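Local atomic coordinates of beta-galactosidase (Bacillus circulans subsp. alkalophilus, PDB entry 3TTY), a protein that hydrolyses terminal non-reducing beta-D-galactose residues from beta-galactosides, using a TIM-barrel catalytic domain. Residues 98-101 against 102-106; 155-158 against 159-162; 222-225 against 226-230. All coordinates share one frame; numbering follows the deposited sequence.

Interaction 1: 98-101 against 102-106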
ATOM      1  N   ARG A  98      22.549   9.396  -5.575  1.00 16.50           N
ATOM      2  CA  ARG A  98      22.317   8.391  -4.543  1.00 14.63           C
ATOM      3  C   ARG A  98      21.823   7.059  -5.106  1.00 17.62           C
ATOM      4  O   ARG A  98      21.361   6.980  -6.250  1.00 15.10           O
ATOM      5  CB  ARG A  98      21.333   8.910  -3.491  1.00 18.35           C
ATOM      6  CG  ARG A  98      21.938   9.946  -2.574  1.00 14.02           C
ATOM      7  CD  ARG A  98      20.971  10.421  -1.527  1.00 14.45           C
ATOM      8  NE  ARG A  98      21.552  11.522  -0.759  1.00 16.24           N
ATOM      9  CZ  ARG A  98      20.881  12.242   0.137  1.00 19.63           C
ATOM     10  NH1 ARG A  98      19.596  11.989   0.387  1.00 16.20           N
ATOM     11  NH2 ARG A  98      21.487  13.233   0.771  1.00 17.52           N
ATOM     12  N   VAL A  99      21.975   6.016  -4.298  1.00 13.97           N
ATOM     13  CA  VAL A  99      21.321   4.747  -4.520  1.00 11.54           C
ATOM     14  C   VAL A  99      20.273   4.615  -3.413  1.00 14.51           C
ATOM     15  O   VAL A  99      20.561   4.854  -2.228  1.00 12.43           O
ATOM     16  CB  VAL A  99      22.337   3.603  -4.512  1.00 16.02           C
ATOM     17  CG1 VAL A  99      21.652   2.256  -4.318  1.00 13.86           C
ATOM     18  CG2 VAL A  99      23.108   3.622  -5.811  1.00 13.74           C
ATOM     19  N   ASP A 100      19.039   4.301  -3.794  1.00 13.99           N
ATOM     20  CA  ASP A 100      17.971   4.353  -2.816  1.00 14.80           C
ATOM     21  C   ASP A 100      17.812   3.073  -1.997  1.00 15.08           C
ATOM     22  O   ASP A 100      18.517   2.080  -2.189  1.00 14.48           O
ATOM     23  CB  ASP A 100      16.643   4.797  -3.447  1.00 15.96           C
ATOM     24  CG  ASP A 100      16.120   3.816  -4.483  1.00 21.62           C
ATOM     25  OD1 ASP A 100      16.333   2.594  -4.326  1.00 20.82           O
ATOM     26  OD2 ASP A 100      15.483   4.276  -5.458  1.00 23.32           O
ATOM     27  N   TYR A 101      16.873   3.131  -1.072  1.00 14.98           N
ATOM     28  CA  TYR A 101      16.550   2.035  -0.180  1.00 16.24           C
ATOM     29  C   TYR A 101      16.189   0.762  -0.953  1.00 18.38           C
ATOM     30  O   TYR A 101      16.348  -0.340  -0.441  1.00 17.72           O
ATOM     31  CB  TYR A 101      15.412   2.490   0.741  1.00 15.51           C
ATOM     32  CG  TYR A 101      14.915   1.463   1.734  1.00 20.52           C
ATOM     33  CD1 TYR A 101      15.530   1.308   2.970  1.00 18.64           C
ATOM     34  CD2 TYR A 101      13.810   0.670   1.443  1.00 19.04           C
ATOM     35  CE1 TYR A 101      15.059   0.380   3.888  1.00 23.66           C
ATOM     36  CE2 TYR A 101      13.337  -0.257   2.346  1.00 21.93           C
ATOM     37  CZ  TYR A 101      13.962  -0.402   3.567  1.00 22.44           C
ATOM     38  OH  TYR A 101      13.477  -1.317   4.472  1.00 20.75           O
ATOM     39  N   GLU A 102      15.740   0.907  -2.199  1.00 16.38           N
ATOM     40  CA  GLU A 102      15.388  -0.261  -2.990  1.00 16.92           C
ATOM     41  C   GLU A 102      16.570  -0.762  -3.816  1.00 18.42           C
ATOM     42  O   GLU A 102      16.427  -1.703  -4.585  1.00 19.13           O
ATOM     43  CB  GLU A 102      14.180   0.018  -3.902  1.00 19.04           C
ATOM     44  CG  GLU A 102      12.989   0.710  -3.220  1.00 20.10           C
ATOM     45  CD  GLU A 102      12.221  -0.198  -2.267  1.00 30.55           C
ATOM     46  OE1 GLU A 102      12.375  -1.439  -2.342  1.00 26.69           O
ATOM     47  OE2 GLU A 102      11.462   0.336  -1.432  1.00 31.32           O
ATOM     48  N   GLY A 103      17.731  -0.129  -3.653  1.00 20.52           N
ATOM     49  CA  GLY A 103      18.949  -0.535  -4.350  1.00 16.59           C
ATOM     50  C   GLY A 103      19.163   0.141  -5.703  1.00 18.38           C
ATOM     51  O   GLY A 103      20.132  -0.154  -6.419  1.00 16.32           O
ATOM     52  N   ARG A 104      18.267   1.052  -6.057  1.00 15.31           N
ATOM     53  CA  ARG A 104      18.297   1.658  -7.386  1.00 17.72           C
ATOM     54  C   ARG A 104      19.218   2.862  -7.458  1.00 16.19           C
ATOM     55  O   ARG A 104      19.156   3.742  -6.607  1.00 15.74           O
ATOM     56  CB  ARG A 104      16.891   2.096  -7.790  1.00 16.68           C
ATOM     57  CG  ARG A 104      15.910   0.960  -7.933  1.00 19.14           C
ATOM     58  CD  ARG A 104      14.518   1.497  -8.269  1.00 21.17           C
ATOM     59  NE  ARG A 104      13.982   2.327  -7.196  1.00 20.63           N
ATOM     60  CZ  ARG A 104      12.690   2.579  -7.036  1.00 21.44           C
ATOM     61  NH1 ARG A 104      11.803   2.062  -7.880  1.00 25.86           N
ATOM     62  NH2 ARG A 104      12.284   3.337  -6.032  1.00 18.71           N
ATOM     63  N   LYS A 105      20.055   2.911  -8.482  1.00 13.22           N
ATOM     64  CA  LYS A 105      20.851   4.106  -8.752  1.00 16.60           C
ATOM     65  C   LYS A 105      19.977   5.243  -9.329  1.00 21.30           C
ATOM     66  O   LYS A 105      19.376   5.108 -10.395  1.00 17.15           O
ATOM     67  CB  LYS A 105      21.987   3.766  -9.720  1.00 18.58           C
ATOM     68  CG  LYS A 105      22.879   4.956 -10.091  1.00 23.67           C
ATOM     69  CD  LYS A 105      23.663   5.474  -8.880  1.00 21.22           C
ATOM     70  CE  LYS A 105      24.824   6.368  -9.323  1.00 22.54           C
ATOM     71  NZ  LYS A 105      25.698   6.802  -8.202  1.00 16.57           N
ATOM     72  N   ARG A 106      19.899   6.362  -8.622  1.00 18.21           N
ATOM     73  CA  ARG A 106      19.084   7.472  -9.086  1.00 14.45           C
ATOM     74  C   ARG A 106      19.678   8.128 -10.331  1.00 15.10           C
ATOM     75  O   ARG A 106      20.861   7.936 -10.659  1.00 16.09           O
ATOM     76  CB  ARG A 106      18.878   8.501  -7.970  1.00 14.73           C
ATOM     77  CG  ARG A 106      17.873   8.076  -6.912  1.00 12.96           C
ATOM     78  CD  ARG A 106      17.634   9.187  -5.868  1.00 18.33           C
ATOM     79  NE  ARG A 106      17.301  10.475  -6.484  1.00 21.28           N
ATOM     80  CZ  ARG A 106      16.150  10.738  -7.108  1.00 20.17           C
ATOM     81  NH1 ARG A 106      15.199   9.807  -7.203  1.00 14.56           N
ATOM     82  NH2 ARG A 106      15.953  11.937  -7.642  1.00 16.86           N
TER
HETATM   83  O   HOH W   1      20.381  11.474  -5.940  1.00 15.05           O
HETATM   84  O   HOH W   2      14.788   6.781  -6.370  1.00 22.87           O

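Interaction 2: 155-158 against 159-162. With ZN (zinc ion), chain G.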
ATOM      1  N   CYS A 155      21.570   7.282   1.786  1.00 16.74           N
ATOM      2  CA  CYS A 155      22.130   6.743   0.563  1.00 13.20           C
ATOM      3  C   CYS A 155      22.703   5.357   0.861  1.00 15.99           C
ATOM      4  O   CYS A 155      23.194   5.108   1.964  1.00 14.75           O
ATOM      5  CB  CYS A 155      23.226   7.655   0.033  1.00 15.08           C
ATOM      6  SG  CYS A 155      23.989   7.063  -1.507  1.00 16.66           S
ATOM      7  N   TYR A 156      22.635   4.468  -0.128  1.00 17.27           N
ATOM      8  CA  TYR A 156      23.082   3.090   0.021  1.00 13.21           C
ATOM      9  C   TYR A 156      24.018   2.695  -1.104  1.00 14.46           C
ATOM     10  O   TYR A 156      24.120   1.517  -1.429  1.00 15.59           O
ATOM     11  CB  TYR A 156      21.877   2.150   0.057  1.00 13.58           C
ATOM     12  CG  TYR A 156      20.889   2.500   1.156  1.00 14.98           C
ATOM     13  CD1 TYR A 156      21.028   1.966   2.439  1.00 12.02           C
ATOM     14  CD2 TYR A 156      19.828   3.376   0.917  1.00 14.22           C
ATOM     15  CE1 TYR A 156      20.135   2.276   3.442  1.00 11.42           C
ATOM     16  CE2 TYR A 156      18.922   3.695   1.918  1.00 13.25           C
ATOM     17  CZ  TYR A 156      19.085   3.143   3.177  1.00 12.09           C
ATOM     18  OH  TYR A 156      18.209   3.456   4.173  1.00 15.13           O
ATOM     19  N   CYS A 157      24.706   3.677  -1.693  1.00 12.40           N
ATOM     20  CA  CYS A 157      25.597   3.409  -2.829  1.00 15.30           C
ATOM     21  C   CYS A 157      26.899   2.712  -2.394  1.00 18.12           C
ATOM     22  O   CYS A 157      27.162   2.519  -1.208  1.00 16.45           O
ATOM     23  CB  CYS A 157      25.921   4.704  -3.602  1.00 17.68           C
ATOM     24  SG  CYS A 157      27.218   5.761  -2.837  1.00 17.16           S
ATOM     25  N   ASP A 158      27.714   2.338  -3.363  1.00 16.01           N
ATOM     26  CA  ASP A 158      29.007   1.728  -3.075  1.00 20.26           C
ATOM     27  C   ASP A 158      29.946   2.544  -2.185  1.00 19.82           C
ATOM     28  O   ASP A 158      30.623   1.995  -1.315  1.00 18.83           O
ATOM     29  CB  ASP A 158      29.721   1.411  -4.372  1.00 18.76           C
ATOM     30  CG  ASP A 158      29.931  -0.048  -4.538  1.00 39.48           C
ATOM     31  OD1 ASP A 158      28.967  -0.723  -4.977  1.00 40.66           O
ATOM     32  OD2 ASP A 158      31.042  -0.517  -4.185  1.00 44.04           O
ATOM     33  N   ASN A 159      30.002   3.850  -2.419  1.00 15.10           N
ATOM     34  CA  ASN A 159      30.859   4.715  -1.626  1.00 16.44           C
ATOM     35  C   ASN A 159      30.412   4.811  -0.172  1.00 17.64           C
ATOM     36  O   ASN A 159      31.242   4.799   0.745  1.00 18.03           O
ATOM     37  CB  ASN A 159      30.997   6.090  -2.289  1.00 15.99           C
ATOM     38  CG  ASN A 159      31.822   6.023  -3.566  1.00 21.73           C
ATOM     39  OD1 ASN A 159      32.668   5.137  -3.714  1.00 26.56           O
ATOM     40  ND2 ASN A 159      31.572   6.930  -4.494  1.00 16.38           N
ATOM     41  N   CYS A 160      29.103   4.896   0.042  1.00 15.74           N
ATOM     42  CA  CYS A 160      28.587   4.900   1.396  1.00 13.39           C
ATOM     43  C   CYS A 160      28.877   3.559   2.036  1.00 16.03           C
ATOM     44  O   CYS A 160      29.247   3.495   3.199  1.00 16.18           O
ATOM     45  CB  CYS A 160      27.090   5.214   1.431  1.00 11.80           C
ATOM     46  SG  CYS A 160      26.736   6.972   1.209  1.00 16.93           S
ATOM     47  N   GLU A 161      28.733   2.487   1.265  1.00 14.79           N
ATOM     48  CA  GLU A 161      28.928   1.150   1.807  1.00 16.91           C
ATOM     49  C   GLU A 161      30.377   0.978   2.265  1.00 17.76           C
ATOM     50  O   GLU A 161      30.633   0.552   3.397  1.00 15.89           O
ATOM     51  CB  GLU A 161      28.543   0.082   0.780  1.00 16.40           C
ATOM     52  CG  GLU A 161      28.328  -1.289   1.366  1.00 19.13           C
ATOM     53  CD  GLU A 161      27.495  -2.176   0.458  1.00 21.27           C
ATOM     54  OE1 GLU A 161      26.376  -2.555   0.876  1.00 17.30           O
ATOM     55  OE2 GLU A 161      27.962  -2.484  -0.665  1.00 24.83           O
ATOM     56  N   LYS A 162      31.323   1.338   1.397  1.00 14.63           N
ATOM     57  CA  LYS A 162      32.737   1.272   1.762  1.00 17.25           C
ATOM     58  C   LYS A 162      33.059   2.173   2.948  1.00 17.33           C
ATOM     59  O   LYS A 162      33.839   1.817   3.831  1.00 17.13           O
ATOM     60  CB  LYS A 162      33.625   1.677   0.597  1.00 15.91           C
ATOM     61  CG  LYS A 162      33.552   0.775  -0.618  1.00 16.81           C
ATOM     62  CD  LYS A 162      34.461   1.359  -1.667  1.00 20.47           C
ATOM     63  CE  LYS A 162      34.278   0.740  -3.031  1.00 28.37           C
ATOM     64  NZ  LYS A 162      35.009   1.601  -4.016  1.00 27.73           N
TER
HETATM   65 ZN    ZN G 676      26.311   7.270  -1.038  1.00 17.89          ZN

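Interaction 3: 222-225 against 226-230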
ATOM      1  N   ARG A 222      22.238   4.361  10.364  1.00 14.76           N
ATOM      2  CA  ARG A 222      21.587   5.647  10.550  1.00 17.20           C
ATOM      3  C   ARG A 222      22.522   6.641  11.251  1.00 20.27           C
ATOM      4  O   ARG A 222      22.594   7.808  10.857  1.00 17.28           O
ATOM      5  CB  ARG A 222      20.244   5.477  11.276  1.00 18.19           C
ATOM      6  CG  ARG A 222      19.157   4.897  10.376  1.00 16.70           C
ATOM      7  CD  ARG A 222      18.087   4.116  11.132  1.00 21.27           C
ATOM      8  NE  ARG A 222      17.033   3.639  10.230  1.00 25.86           N
ATOM      9  CZ  ARG A 222      17.150   2.578   9.427  1.00 26.04           C
ATOM     10  NH1 ARG A 222      18.276   1.871   9.413  1.00 19.36           N
ATOM     11  NH2 ARG A 222      16.145   2.224   8.632  1.00 23.74           N
ATOM     12  N   ARG A 223      23.272   6.187  12.258  1.00 16.31           N
ATOM     13  CA  ARG A 223      24.287   7.062  12.851  1.00 17.48           C
ATOM     14  C   ARG A 223      25.248   7.539  11.762  1.00 17.21           C
ATOM     15  O   ARG A 223      25.560   8.720  11.661  1.00 16.80           O
ATOM     16  CB  ARG A 223      25.078   6.348  13.947  1.00 17.06           C
ATOM     17  CG  ARG A 223      24.269   5.877  15.120  1.00 18.31           C
ATOM     18  CD  ARG A 223      25.118   5.083  16.109  1.00 15.75           C
ATOM     19  NE  ARG A 223      24.531   5.108  17.450  1.00 16.65           N
ATOM     20  CZ  ARG A 223      24.347   4.048  18.228  1.00 19.91           C
ATOM     21  NH1 ARG A 223      24.711   2.837  17.816  1.00 16.10           N
ATOM     22  NH2 ARG A 223      23.789   4.203  19.430  1.00 15.02           N
ATOM     23  N   PHE A 224      25.704   6.592  10.948  1.00 16.63           N
ATOM     24  CA  PHE A 224      26.711   6.826   9.922  1.00 14.70           C
ATOM     25  C   PHE A 224      26.242   7.822   8.861  1.00 15.39           C
ATOM     26  O   PHE A 224      26.945   8.787   8.526  1.00 15.17           O
ATOM     27  CB  PHE A 224      27.090   5.474   9.291  1.00 15.46           C
ATOM     28  CG  PHE A 224      27.812   5.588   7.983  1.00 12.84           C
ATOM     29  CD1 PHE A 224      29.061   6.185   7.912  1.00 15.20           C
ATOM     30  CD2 PHE A 224      27.249   5.084   6.829  1.00 12.98           C
ATOM     31  CE1 PHE A 224      29.731   6.298   6.698  1.00 13.85           C
ATOM     32  CE2 PHE A 224      27.903   5.194   5.611  1.00 13.15           C
ATOM     33  CZ  PHE A 224      29.150   5.803   5.545  1.00 14.37           C
ATOM     34  N   GLN A 225      25.050   7.580   8.323  1.00 17.12           N
ATOM     35  CA  GLN A 225      24.441   8.486   7.350  1.00 13.44           C
ATOM     36  C   GLN A 225      24.291   9.896   7.924  1.00 14.42           C
ATOM     37  O   GLN A 225      24.629  10.884   7.280  1.00 14.35           O
ATOM     38  CB  GLN A 225      23.088   7.934   6.897  1.00 15.70           C
ATOM     39  CG  GLN A 225      23.212   6.787   5.883  1.00 12.69           C
ATOM     40  CD  GLN A 225      23.836   7.252   4.587  1.00 14.61           C
ATOM     41  OE1 GLN A 225      23.229   8.016   3.838  1.00 17.50           O
ATOM     42  NE2 GLN A 225      25.060   6.811   4.321  1.00 13.64           N
ATOM     43  N   SER A 226      23.800   9.977   9.153  1.00 16.43           N
ATOM     44  CA  SER A 226      23.687  11.249   9.828  1.00 13.06           C
ATOM     45  C   SER A 226      25.076  11.896   9.956  1.00 18.56           C
ATOM     46  O   SER A 226      25.250  13.046   9.562  1.00 19.83           O
ATOM     47  CB  SER A 226      23.004  11.070  11.177  1.00 13.89           C
ATOM     48  OG  SER A 226      22.797  12.317  11.811  1.00 16.93           O
ATOM     49  N   ASP A 227      26.067  11.151  10.459  1.00 15.30           N
ATOM     50  CA  ASP A 227      27.435  11.666  10.555  1.00 16.84           C
ATOM     51  C   ASP A 227      27.981  12.151   9.202  1.00 17.54           C
ATOM     52  O   ASP A 227      28.644  13.178   9.152  1.00 19.23           O
ATOM     53  CB  ASP A 227      28.413  10.623  11.135  1.00 16.05           C
ATOM     54  CG  ASP A 227      28.200  10.360  12.613  1.00 25.44           C
ATOM     55  OD1 ASP A 227      27.236  10.907  13.190  1.00 33.86           O
ATOM     56  OD2 ASP A 227      28.991   9.583  13.203  1.00 29.36           O
ATOM     57  N   SER A 228      27.712  11.399   8.131  1.00 15.58           N
ATOM     58  CA  SER A 228      28.236  11.709   6.795  1.00 19.69           C
ATOM     59  C   SER A 228      27.690  13.034   6.256  1.00 19.24           C
ATOM     60  O   SER A 228      28.428  13.845   5.692  1.00 19.28           O
ATOM     61  CB  SER A 228      27.895  10.597   5.791  1.00 16.86           C
ATOM     62  OG  SER A 228      28.456   9.352   6.153  1.00 22.37           O
ATOM     63  N   LEU A 229      26.385  13.229   6.402  1.00 19.15           N
ATOM     64  CA  LEU A 229      25.771  14.491   6.025  1.00 17.14           C
ATOM     65  C   LEU A 229      26.291  15.629   6.914  1.00 18.59           C
ATOM     66  O   LEU A 229      26.525  16.738   6.433  1.00 21.86           O
ATOM     67  CB  LEU A 229      24.246  14.378   6.075  1.00 17.77           C
ATOM     68  CG  LEU A 229      23.665  13.415   5.029  1.00 19.86           C
ATOM     69  CD1 LEU A 229      22.287  12.918   5.424  1.00 16.45           C
ATOM     70  CD2 LEU A 229      23.623  14.078   3.667  1.00 14.93           C
ATOM     71  N   LEU A 230      26.485  15.358   8.202  1.00 18.68           N
ATOM     72  CA  LEU A 230      27.038  16.366   9.101  1.00 17.20           C
ATOM     73  C   LEU A 230      28.433  16.785   8.642  1.00 21.08           C
ATOM     74  O   LEU A 230      28.777  17.972   8.672  1.00 20.21           O
ATOM     75  CB  LEU A 230      27.070  15.867  10.545  1.00 15.76           C
ATOM     76  CG  LEU A 230      27.537  16.892  11.598  1.00 18.39           C
ATOM     77  CD1 LEU A 230      26.760  18.202  11.513  1.00 16.96           C
ATOM     78  CD2 LEU A 230      27.435  16.316  13.014  1.00 18.18           C
TER

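Interaction 1: 98-101 against 102-106
V99 lies against K105 as a non-hydrogen-bonded antiparallel pair with CA atoms 4.3 Å apart, flanked by the bonds R106 N to R98 O and D100 N to R104 O, and the chain reverses through a type I turn from D100 to G103, closed by G103 N on D100 O at 2.8 Å. G103 takes up a left-handed conformation (phi 90°) in which a CB would press on the carbonyl oxygen before it.

The carboxylate of D100 organises the reversal. Its CG sits between the backbone N and the carbonyl carbon (chi1 64°), which turns the oxygens in under the bend. There OD1 takes two backbone N-H groups from opposite faces of the carboxylate: E102 N at 2.8 Å, which makes an Asx turn, and R104 N at 3.0 Å. OD2 is left for the R104 side chain, offering its syn lone pair to NE at 3.0 Å in a salt bridge; NH2 adds only a weak bond. The guanidinium meets the carboxylate through its edge, the two planes 64° apart, and its NH1 continues to E102 of the second subunit. A water joins OD2 to R106 NH1, and another links R106 NE with R98 N, while R106 NH2 bonds to S204 O of the second subunit.

Beside the single bridge, V99 CG2 packs on K105 CD at 3.6 Å, the two side chains meeting at about a right angle. At the bend, E102 OE2 comes to the edge of the Y101 ring, near CD2, with the ring and carboxylate almost perpendicular, while OE1 forms a salt bridge with R104 NH1 of the third subunit.

A type I turn with a G1 bulge at G103 makes this a 3:5 hairpin, with the Asx turn at D100, set at a subunit interface of the trimer.

Interaction 2: 155-158 against 159-162
C155, C157 and C160 converge on one zinc ion, their SG atoms at 2.4, 2.5 and 2.3 Å, and C115 supplies the fourth sulfur. Packing is dense around the metal: C160 SG lies beside C155 CB, and C157 SG sits over the start of helix 158-172. C157 is the N-cap, and its SG stands between the backbone N and the carbonyl carbon (chi1 80°), where it accepts C160 N at 3.5 Å along a nearly straight N-H...S line (163°). C155 SG in turn accepts C157 N. Such N-H groups probably spread the negative charge of the thiolates, and the helix N-terminus may add to the effect. Below the cap, E161 N closes the first helical turn on C157 O.

Away from the metal the contact slackens. D158 and K162 lie on the solvent side, one turn apart; K162 CG lies alongside D158 O, but NZ stays 4.5 Å from D158 OD2, beyond a salt bridge.

With one ligand in the loop carrying C115, a CxCxxC segment whose middle thiolate also caps helix 158-172 gives the other three ligands of a Cys4 zinc site, at the loop after barrel strand 142-146.

Interaction 3: 222-225 against 226-230
F224 O is gripped twice by one residue a turn further on: S228 N reaches it at 2.8 Å and S228 OG at 2.9 Å. This doubled bond belongs to an unbroken alpha-helical run within helix 215-243, where S226, D227 and L229 make the same i to i-4 backbone bonds singly. The hydroxyl comes from above the carbonyl plane, 45° out of it, whereas the backbone N-H lies much closer to that plane. With S228 OG anti to the carbonyl carbon (chi1 -61°), the hydroxyl folds back along the helix toward the preceding turn, and N117 ND2 is a further partner for it.

D227 is turned back in a similar way. Its CG approaches R223 O to 3.3 Å, and OD1 stands 3.2 Å from the same oxygen, an acceptor-to-acceptor approach that the positive charge of K264, salt-bridged to OD1, probably helps to offset. The other oxygen, OD2, takes the indole N-H of W167. An alanine at D227 is likely to leave the K264 ammonium without its carboxylate and the W167 N-H without its acceptor, weakening the tie between this helix and its neighbours.

R222 pairs with E206, R223 with E406 and the backbone of E493, and S226 OG with D261 N and W265 NE1. Q225 bends at chi2 (-65°), bringing its amide to C155 beside the zinc site. L229 CG lies 3.5 Å from the backbone oxygen Q225 O.

S228 OG also lies over one face of the F224 ring, 3.3 Å above its plane and displaced toward the rim, with CE1 its nearest ring atom at 3.4 Å.

All three contacts gather about the zinc site, with interaction 2 as the hub: its centre is 10 Å from that of interaction 1 and 12 Å from that of interaction 3. The hairpin joins the zinc loop through V99 O and Y156 N, 3.0 Å apart, a probable hydrogen bond. On the helix side, Q225 OE1 accepts a hydrogen bond from C155 N at 2.7 Å, while Q225 NE2 packs on C160 SG. Interactions 1 and 3 touch directly where R98 NH2 rests on L229 CD2. The metal is bound by four cysteines, none of them among the residues of the galactose pocket, which is consistent with a structural rather than catalytic role.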